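Local coordinates for putative NADP oxidoreductase BF3122 (Bacteroides fragilis, PDB 3D1L), which is probably an NADP-dependent oxidoreductase with a Rossmann-type nucleotide-binding domain and a 6-phosphogluconate dehydrogenase-like helical domain, its substrate unassigned, at residues M244-D247 and M251-L254. Numbering follows the deposited sequence.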
loop_
_atom_site.group_PDB
_atom_site.type_symbol
_atom_site.label_atom_id
_atom_site.label_comp_id
_atom_site.label_asym_id
_atom_site.label_seq_id
_atom_site.Cartn_x
_atom_site.Cartn_y
_atom_site.Cartn_z
HETATM N N MSE B 244 -8.726 -11.156 17.886
HETATM C CA MSE B 244 -7.411 -10.507 17.903
HETATM C C MSE B 244 -7.433 -8.995 18.110
HETATM O O MSE B 244 -6.507 -8.427 18.694
HETATM C CB MSE B 244 -6.637 -10.833 16.634
HETATM C CG MSE B 244 -5.738 -12.016 16.803
HETATM SE SE MSE B 244 -4.602 -12.358 15.278
HETATM C CE MSE B 244 -5.737 -13.668 14.410
ATOM N N LEU B 245 -8.498 -8.356 17.639
ATOM C CA LEU B 245 -8.640 -6.906 17.695
ATOM C C LEU B 245 -9.449 -6.405 18.904
ATOM O O LEU B 245 -9.823 -5.223 18.970
ATOM C CB LEU B 245 -9.286 -6.423 16.402
ATOM C CG LEU B 245 -8.632 -6.806 15.077
ATOM C CD1 LEU B 245 -9.607 -6.500 13.956
ATOM C CD2 LEU B 245 -7.323 -6.065 14.872
ATOM N N ALA B 246 -9.717 -7.300 19.853
ATOM C CA ALA B 246 -10.454 -6.966 21.075
ATOM C C ALA B 246 -9.852 -5.774 21.822
ATOM O O ALA B 246 -10.589 -4.957 22.375
ATOM C CB ALA B 246 -10.552 -8.190 21.992
ATOM N N ASP B 247 -8.518 -5.690 21.831
ATOM C CA ASP B 247 -7.767 -4.557 22.390
ATOM C C ASP B 247 -8.099 -3.211 21.728
ATOM O O ASP B 247 -7.802 -2.149 22.285
ATOM C CB ASP B 247 -6.262 -4.789 22.222
ATOM C CG ASP B 247 -5.625 -5.532 23.390
ATOM O OD1 ASP B 247 -6.330 -6.003 24.327
ATOM O OD2 ASP B 247 -4.376 -5.642 23.367
HETATM N N MSE B 251 -10.929 -0.373 15.807
HETATM C CA MSE B 251 -10.339 -1.155 14.731
HETATM C C MSE B 251 -11.104 -2.461 14.517
HETATM O O MSE B 251 -11.222 -2.935 13.390
HETATM C CB MSE B 251 -8.871 -1.446 15.002
HETATM C CG MSE B 251 -8.112 -1.800 13.749
HETATM SE SE MSE B 251 -6.317 -2.310 14.131
HETATM C CE MSE B 251 -5.776 -0.771 15.152
ATOM N N GLN B 252 -11.619 -3.016 15.608
ATOM C CA GLN B 252 -12.417 -4.224 15.591
ATOM C C GLN B 252 -13.732 -3.993 14.823
ATOM O O GLN B 252 -14.116 -4.816 13.989
ATOM C CB GLN B 252 -12.685 -4.647 17.041
ATOM C CG GLN B 252 -13.312 -6.001 17.246
ATOM C CD GLN B 252 -13.617 -6.294 18.731
ATOM O OE1 GLN B 252 -13.145 -7.298 19.289
ATOM N NE2 GLN B 252 -14.406 -5.423 19.367
ATOM N N ARG B 253 -14.402 -2.868 15.083
ATOM C CA ARG B 253 -15.639 -2.524 14.372
ATOM C C ARG B 253 -15.416 -2.278 12.861
ATOM O O ARG B 253 -16.256 -2.669 12.041
ATOM C CB ARG B 253 -16.370 -1.342 15.053
ATOM C CG ARG B 253 -17.819 -1.077 14.555
ATOM C CD ARG B 253 -18.385 0.256 15.078
ATOM N NE ARG B 253 -19.538 0.740 14.297
ATOM C CZ ARG B 253 -20.376 1.713 14.672
ATOM N NH1 ARG B 253 -20.209 2.321 15.842
ATOM N NH2 ARG B 253 -21.386 2.079 13.881
ATOM N N LEU B 254 -14.294 -1.644 12.500
ATOM C CA LEU B 254 -13.949 -1.421 11.089
ATOM C C LEU B 254 -13.821 -2.751 10.344
ATOM O O LEU B 254 -14.382 -2.928 9.244
ATOM C CB LEU B 254 -12.641 -0.626 10.935
ATOM C CG LEU B 254 -12.740 0.886 11.089
ATOM C CD1 LEU B 254 -11.364 1.509 10.978
ATOM C CD2 LEU B 254 -13.744 1.495 10.059
#
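The carbonyl oxygen of Leu245 lies against the side chain of Gln252: its O atom is 3.5 Å from Gln252 CB, with CG and the amide carbon CD of the same side chain a little farther off. Gln252 carries its CG anti to the backbone N (chi1 -170°) and runs on extended, which takes the chain past this carbonyl and brings the terminal amide up to the backbone of Ala246. On the apolar side, Leu245 CB packs on Gln252 CB at 3.9 Å, while the CD1 methyl rests 4.0 Å from Gln252 CA and equally close to the carbonyl oxygen of Met251. The other methyl, CD2, meets the selenium of Met251, a selenomethionine, at 4.0 Å. The side chains of Leu245 and Met251 cross at about a right angle; Leu245, touching both Met251 and Gln252, is buried. This is a short loop joining two helices in the helical C-terminal domain: helix 235-244 ends, Leu245 is the first residue to leave helical geometry, and a few residues later helix 249-264 begins. Just ahead of that helix, Asp248 accepts a hydrogen bond from Met251 N on its OD1. The Met251 chain extends to its selenium and then bends (chi3 -54°), and the side chain also packs on Leu191 and Glu194 of helix 168-198. The same long helix supplies Lys198, whose NZ forms a salt bridge with OD2 of Asp247, an exposed residue of the loop. The second subunit reaches this part of the fold too: Arg265 of that subunit packs on Met251, and its Leu257 packs on Leu254 and Arg253.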